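PDB 4H3T: CRISPR-associated protein, Cse1 family from Acidimicrobium ferrooxidans, which probably serves as the Cse1 subunit of a type I-E Cascade complex, taking part in CRISPR RNA-guided defence against invading DNA. Local coordinates for residues S28-L32 with R33-V37; Q208-R211 with E212-L216. The protein carries 1 engineered substitution. All coordinates share one frame; numbering follows the deposited sequence.

In the fold
Two helix starts, built on the same principle, lie close together in this chain. Contact 1 comes first in sequence and leads from edge strand 27-30 of a three-stranded antiparallel sheet into helix 32-37; contact 2, much later, opens helix 210-217. Their centres are about 14 Å apart, and the two helices touch directly: I35 CG1 lies 3.6 Å from L210 CD2, and F36 CE1 lies 4.2 Å from L214 CD1. Both also pack on helix 52-68, where F36 and L214 share V60. Together with backbone bonds from L210 to I42 and from R211 to A39, these side-chain contacts join parts distant in sequence.

Contact 1 of 2, residues S28-L32 with R33-V37; sequences SEVSL and RDIFV
V30, the last residue of strand 27-30, meets the first turn of the helix with its side chain: CG2 lies 3.8 Å from I35 CG1, and the two side chains cross at about a right angle. V30 also packs on V20 and F22 of the neighbouring strand. S31 then ends the extended run and caps the helix. Its OG stands between its own backbone N and carbonyl carbon (chi1 61°), which turns the oxygen back over the first turn, where it accepts from D34 N at 3.1 Å in a nearly straight bond (169°). The carbonyl of the same serine starts the helical ladder, S31 O accepting from I35 N at 2.9 Å. A water makes a second link: it accepts from S31 N at 2.9 Å and donates to D34 OD2 at 2.7 Å, so the aspartate reaches the serine backbone indirectly. The other carboxylate oxygen of D34 makes a long salt bridge to R33, whose stronger ties are to D92 and E88 on helix 88-98. L32, the first helical residue, sends its side chain away from the turn toward L63 and F95, while its carbonyl oxygen remains in the contact: L32 O meets the edge of the F36 ring near the ring plane, 3.3 Å from CD2. F36 also packs on V60 and L63 of helix 52-68. Serine at the N-cap and aspartate three residues on, with one direct bond and one carried by water, make a water-mediated relative of the capping box, placed at a strand-to-helix junction.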
ATOM      1  N   SER A  28       3.326 -22.335   3.643  1.00 50.20           N
ATOM      2  CA  SER A  28       4.461 -22.581   4.541  1.00 49.46           C
ATOM      3  C   SER A  28       5.503 -21.453   4.420  1.00 49.53           C
ATOM      4  O   SER A  28       5.330 -20.496   3.659  1.00 46.07           O
ATOM      5  CB  SER A  28       5.087 -23.953   4.294  1.00 57.12           C
ATOM      6  OG  SER A  28       5.708 -24.077   3.029  1.00 67.29           O
ATOM      7  N   GLU A  29       6.494 -21.500   5.266  1.00 45.56           N
ATOM      8  CA  GLU A  29       7.560 -20.507   5.289  1.00 42.67           C
ATOM      9  C   GLU A  29       8.730 -20.975   4.515  1.00 44.39           C
ATOM     10  O   GLU A  29       9.057 -22.156   4.555  1.00 44.78           O
ATOM     11  CB  GLU A  29       7.977 -20.199   6.723  1.00 42.98           C
ATOM     12  CG  GLU A  29       6.923 -19.390   7.417  1.00 43.11           C
ATOM     13  CD  GLU A  29       7.227 -19.143   8.883  1.00 50.94           C
ATOM     14  OE1 GLU A  29       8.322 -19.519   9.346  1.00 73.31           O
ATOM     15  OE2 GLU A  29       6.351 -18.591   9.575  1.00 52.88           O
ATOM     16  N   VAL A  30       9.395 -20.062   3.792  1.00 43.31           N
ATOM     17  CA  VAL A  30      10.583 -20.439   3.022  1.00 42.33           C
ATOM     18  C   VAL A  30      11.750 -19.506   3.394  1.00 43.97           C
ATOM     19  O   VAL A  30      11.556 -18.424   3.954  1.00 42.10           O
ATOM     20  CB  VAL A  30      10.306 -20.435   1.494  1.00 46.18           C
ATOM     21  CG1 VAL A  30       9.294 -21.515   1.120  1.00 46.75           C
ATOM     22  CG2 VAL A  30       9.844 -19.048   0.970  1.00 45.63           C
ATOM     23  N   SER A  31      12.935 -19.914   3.043  1.00 40.10           N
ATOM     24  CA  SER A  31      14.164 -19.121   3.215  1.00 40.37           C
ATOM     25  C   SER A  31      14.300 -18.158   2.039  1.00 47.03           C
ATOM     26  O   SER A  31      13.559 -18.287   1.053  1.00 44.52           O
ATOM     27  CB  SER A  31      15.345 -20.052   3.221  1.00 47.17           C
ATOM     28  OG  SER A  31      15.358 -20.705   1.963  1.00 47.77           O
ATOM     29  N   LEU A  32      15.253 -17.245   2.111  1.00 42.32           N
ATOM     30  CA  LEU A  32      15.481 -16.331   1.002  1.00 43.22           C
ATOM     31  C   LEU A  32      16.024 -17.078  -0.226  1.00 46.35           C
ATOM     32  O   LEU A  32      15.642 -16.755  -1.323  1.00 46.70           O
ATOM     33  CB  LEU A  32      16.424 -15.191   1.347  1.00 43.21           C
ATOM     34  CG  LEU A  32      15.905 -14.155   2.271  1.00 44.94           C
ATOM     35  CD1 LEU A  32      17.063 -13.383   2.838  1.00 46.91           C
ATOM     36  CD2 LEU A  32      14.953 -13.222   1.572  1.00 42.29           C
ATOM     37  N   ARG A  33      16.799 -18.134  -0.036  1.00 45.87           N
ATOM     38  CA  ARG A  33      17.286 -18.933  -1.129  1.00 45.31           C
ATOM     39  C   ARG A  33      16.098 -19.597  -1.843  1.00 50.73           C
ATOM     40  O   ARG A  33      15.978 -19.459  -3.059  1.00 48.04           O
ATOM     41  CB  ARG A  33      18.328 -19.967  -0.646  1.00 46.62           C
ATOM     42  CG  ARG A  33      19.002 -20.642  -1.826  1.00 55.02           C
ATOM     43  CD  ARG A  33      18.813 -22.129  -1.800  1.00 66.43           C
ATOM     44  NE  ARG A  33      19.521 -22.783  -2.907  1.00 63.74           N
ATOM     45  CZ  ARG A  33      19.086 -23.871  -3.529  1.00 71.68           C
ATOM     46  NH1 ARG A  33      17.933 -24.431  -3.174  1.00 55.39           N
ATOM     47  NH2 ARG A  33      19.787 -24.399  -4.533  1.00 60.95           N
ATOM     48  N   ASP A  34      15.218 -20.267  -1.096  1.00 49.39           N
ATOM     49  CA  ASP A  34      14.043 -20.930  -1.680  1.00 50.68           C
ATOM     50  C   ASP A  34      13.015 -19.969  -2.253  1.00 54.32           C
ATOM     51  O   ASP A  34      12.385 -20.298  -3.237  1.00 54.11           O
ATOM     52  CB  ASP A  34      13.365 -21.868  -0.656  1.00 52.12           C
ATOM     53  CG  ASP A  34      14.074 -23.211  -0.596  1.00 64.73           C
ATOM     54  OD1 ASP A  34      14.945 -23.459  -1.463  1.00 66.80           O
ATOM     55  OD2 ASP A  34      13.782 -24.001   0.334  1.00 66.05           O
ATOM     56  N   ILE A  35      12.878 -18.788  -1.721  1.00 48.78           N
ATOM     57  CA  ILE A  35      11.898 -17.867  -2.305  1.00 47.93           C
ATOM     58  C   ILE A  35      12.316 -17.489  -3.784  1.00 51.36           C
ATOM     59  O   ILE A  35      11.446 -17.297  -4.627  1.00 50.79           O
ATOM     60  CB  ILE A  35      11.609 -16.648  -1.374  1.00 48.48           C
ATOM     61  CG1 ILE A  35      10.127 -16.220  -1.515  1.00 50.59           C
ATOM     62  CG2 ILE A  35      12.563 -15.529  -1.596  1.00 45.37           C
ATOM     63  CD1 ILE A  35       9.683 -15.078  -0.747  1.00 48.11           C
ATOM     64  N   PHE A  36      13.603 -17.504  -4.106  1.00 46.96           N
ATOM     65  CA  PHE A  36      14.093 -17.240  -5.451  1.00 48.64           C
ATOM     66  C   PHE A  36      14.076 -18.513  -6.278  1.00 52.77           C
ATOM     67  O   PHE A  36      13.543 -18.523  -7.369  1.00 51.43           O
ATOM     68  CB  PHE A  36      15.520 -16.650  -5.377  1.00 50.38           C
ATOM     69  CG  PHE A  36      15.413 -15.175  -5.132  1.00 50.25           C
ATOM     70  CD1 PHE A  36      15.094 -14.314  -6.165  1.00 53.00           C
ATOM     71  CD2 PHE A  36      15.609 -14.645  -3.861  1.00 49.61           C
ATOM     72  CE1 PHE A  36      14.964 -12.971  -5.941  1.00 53.14           C
ATOM     73  CE2 PHE A  36      15.425 -13.291  -3.623  1.00 50.37           C
ATOM     74  CZ  PHE A  36      15.131 -12.458  -4.674  1.00 49.48           C
ATOM     75  N   VAL A  37      14.628 -19.595  -5.745  1.00 50.45           N
ATOM     76  CA  VAL A  37      14.716 -20.867  -6.498  1.00 51.96           C
ATOM     77  C   VAL A  37      13.306 -21.360  -6.855  1.00 54.80           C
ATOM     78  O   VAL A  37      13.093 -21.791  -7.982  1.00 54.71           O
ATOM     79  CB  VAL A  37      15.524 -21.927  -5.707  1.00 53.65           C
ATOM     80  CG1 VAL A  37      15.495 -23.304  -6.420  1.00 55.34           C
ATOM     81  CG2 VAL A  37      16.955 -21.443  -5.537  1.00 53.06           C
TER
HETATM   82  O   HOH W   1      12.945 -22.821   2.614  1.00 48.58           O

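Contact 2 of 2, residues Q208-R211 with E212-L216; sequences QTLR and ETLLL
From T209 onward the backbone winds into regular helix, T209 O, L210 O and R211 O accepting in turn from T213 N, L214 N and L215 N, the first of these at 3.0 Å. T209 is the N-cap. With chi1 at 71° turning OG1 in over the first turn, this oxygen accepts from E212 N at 3.2 Å, and the aliphatic part of E212 passes across it at about a right angle, CG 3.4 Å from T209 OG1. With its chain extended beyond CG, E212 reaches back past the N-cap, and OE1 accepts a hydrogen bond from Q208 N at 2.9 Å. That bond is almost straight at the hydrogen (177°), yet the donor approaches from above the carboxylate plane, 57° out of it. Without this carboxylate, as with an alanine here, Q208 N would probably lose its acceptor and the turn before the helix would be freer to shift. T213 OG1 holds G207 N, one residue earlier. One residue before E212, R211 reaches out, and L215 CD1 lies over one guanidinium face, offset toward the rim and 3.7 Å from R211 NH1. L80 O binds NH2 of this arginine, which also makes a cation-pi contact with F86. L214, which packs on L57, V60 and L61 of helix 52-68, meets L210 more loosely, CD1 to L210 CG at 4.2 Å. Threonine and glutamate thus hold two backbone NH groups, one in the first turn and one just before the N-cap, resembling a capping box without meeting its definition. A carboxylate in the first turn is likely to be favoured electrostatically by the helix dipole, while the arginine combines a polar tie with apolar cover.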
ATOM      1  N   GLN A 208       0.570 -13.589 -11.324  1.00 51.47           N
ATOM      2  CA  GLN A 208      -0.024 -14.909 -11.008  1.00 52.11           C
ATOM      3  C   GLN A 208       0.933 -15.841 -10.226  1.00 53.52           C
ATOM      4  O   GLN A 208       0.499 -16.794  -9.570  1.00 54.11           O
ATOM      5  CB  GLN A 208      -0.449 -15.593 -12.311  1.00 55.78           C
ATOM      6  CG  GLN A 208      -1.740 -14.951 -12.898  1.00 64.36           C
ATOM      7  CD  GLN A 208      -2.028 -15.435 -14.301  1.00101.92           C
ATOM      8  OE1 GLN A 208      -2.212 -14.627 -15.219  1.00100.38           O
ATOM      9  NE2 GLN A 208      -2.051 -16.757 -14.521  1.00 99.54           N
ATOM     10  N   THR A 209       2.226 -15.546 -10.288  1.00 44.92           N
ATOM     11  CA  THR A 209       3.234 -16.199  -9.501  1.00 43.76           C
ATOM     12  C   THR A 209       4.114 -15.124  -8.912  1.00 44.25           C
ATOM     13  O   THR A 209       4.114 -13.962  -9.390  1.00 43.78           O
ATOM     14  CB  THR A 209       4.039 -17.187 -10.360  1.00 49.65           C
ATOM     15  OG1 THR A 209       4.847 -16.429 -11.238  1.00 48.96           O
ATOM     16  CG2 THR A 209       3.188 -18.168 -11.144  1.00 54.84           C
ATOM     17  N   LEU A 210       4.919 -15.501  -7.910  1.00 44.96           N
ATOM     18  CA  LEU A 210       5.875 -14.589  -7.306  1.00 42.53           C
ATOM     19  C   LEU A 210       6.952 -14.207  -8.282  1.00 44.91           C
ATOM     20  O   LEU A 210       7.374 -13.083  -8.278  1.00 43.94           O
ATOM     21  CB  LEU A 210       6.528 -15.203  -6.070  1.00 43.60           C
ATOM     22  CG  LEU A 210       7.472 -14.287  -5.289  1.00 46.76           C
ATOM     23  CD1 LEU A 210       6.774 -12.993  -4.819  1.00 44.35           C
ATOM     24  CD2 LEU A 210       8.040 -15.013  -4.131  1.00 48.02           C
ATOM     25  N   ARG A 211       7.347 -15.105  -9.171  1.00 45.88           N
ATOM     26  CA  ARG A 211       8.354 -14.780 -10.178  1.00 48.04           C
ATOM     27  C   ARG A 211       7.839 -13.692 -11.111  1.00 49.96           C
ATOM     28  O   ARG A 211       8.576 -12.745 -11.374  1.00 47.84           O
ATOM     29  CB  ARG A 211       8.772 -16.017 -10.966  1.00 47.53           C
ATOM     30  CG  ARG A 211       9.817 -15.712 -11.979  1.00 47.35           C
ATOM     31  CD  ARG A 211      10.524 -16.968 -12.435  1.00 57.78           C
ATOM     32  NE  ARG A 211      11.733 -16.587 -13.160  1.00 58.78           N
ATOM     33  CZ  ARG A 211      11.769 -16.162 -14.418  1.00 63.13           C
ATOM     34  NH1 ARG A 211      10.653 -16.085 -15.137  1.00 57.90           N
ATOM     35  NH2 ARG A 211      12.915 -15.793 -14.961  1.00 59.44           N
ATOM     36  N   GLU A 212       6.573 -13.777 -11.547  1.00 47.68           N
ATOM     37  CA  GLU A 212       5.938 -12.721 -12.361  1.00 46.59           C
ATOM     38  C   GLU A 212       5.868 -11.408 -11.619  1.00 45.93           C
ATOM     39  O   GLU A 212       6.202 -10.378 -12.173  1.00 45.13           O
ATOM     40  CB  GLU A 212       4.507 -13.068 -12.754  1.00 49.15           C
ATOM     41  CG  GLU A 212       4.336 -14.169 -13.751  1.00 61.04           C
ATOM     42  CD  GLU A 212       2.894 -14.292 -14.217  1.00 78.87           C
ATOM     43  OE1 GLU A 212       2.052 -13.425 -13.864  1.00 58.25           O
ATOM     44  OE2 GLU A 212       2.607 -15.279 -14.929  1.00 74.97           O
ATOM     45  N   THR A 213       5.418 -11.440 -10.352  1.00 44.37           N
ATOM     46  CA  THR A 213       5.360 -10.255  -9.485  1.00 43.08           C
ATOM     47  C   THR A 213       6.714  -9.594  -9.364  1.00 45.22           C
ATOM     48  O   THR A 213       6.821  -8.381  -9.469  1.00 42.85           O
ATOM     49  CB  THR A 213       4.856 -10.652  -8.087  1.00 42.93           C
ATOM     50  OG1 THR A 213       3.528 -11.151  -8.240  1.00 43.94           O
ATOM     51  CG2 THR A 213       4.920  -9.514  -7.065  1.00 42.13           C
ATOM     52  N   LEU A 214       7.746 -10.382  -9.125  1.00 42.27           N
ATOM     53  CA  LEU A 214       9.087  -9.814  -9.012  1.00 42.25           C
ATOM     54  C   LEU A 214       9.526  -9.166 -10.325  1.00 47.94           C
ATOM     55  O   LEU A 214       9.943  -8.016 -10.304  1.00 45.81           O
ATOM     56  CB  LEU A 214      10.085 -10.865  -8.596  1.00 42.61           C
ATOM     57  CG  LEU A 214       9.934 -11.396  -7.162  1.00 44.49           C
ATOM     58  CD1 LEU A 214      10.934 -12.555  -6.956  1.00 43.95           C
ATOM     59  CD2 LEU A 214      10.122 -10.304  -6.090  1.00 46.28           C
ATOM     60  N   LEU A 215       9.277  -9.802 -11.434  1.00 44.74           N
ATOM     61  CA  LEU A 215       9.625  -9.221 -12.744  1.00 46.04           C
ATOM     62  C   LEU A 215       8.783  -7.980 -13.110  1.00 47.44           C
ATOM     63  O   LEU A 215       9.352  -7.027 -13.668  1.00 47.88           O
ATOM     64  CB  LEU A 215       9.535 -10.268 -13.827  1.00 47.75           C
ATOM     65  CG  LEU A 215      10.598 -11.420 -13.690  1.00 51.85           C
ATOM     66  CD1 LEU A 215      10.432 -12.417 -14.776  1.00 52.34           C
ATOM     67  CD2 LEU A 215      12.021 -10.893 -13.743  1.00 56.17           C
ATOM     68  N   LEU A 216       7.489  -7.942 -12.779  1.00 45.30           N
ATOM     69  CA  LEU A 216       6.646  -6.738 -12.996  1.00 44.27           C
ATOM     70  C   LEU A 216       7.180  -5.552 -12.222  1.00 46.41           C
ATOM     71  O   LEU A 216       6.910  -4.418 -12.625  1.00 47.11           O
ATOM     72  CB  LEU A 216       5.185  -7.007 -12.583  1.00 43.11           C
ATOM     73  CG  LEU A 216       4.501  -8.057 -13.507  1.00 47.99           C
ATOM     74  CD1 LEU A 216       3.179  -8.581 -12.901  1.00 48.86           C
ATOM     75  CD2 LEU A 216       4.235  -7.473 -14.874  1.00 48.52           C
TER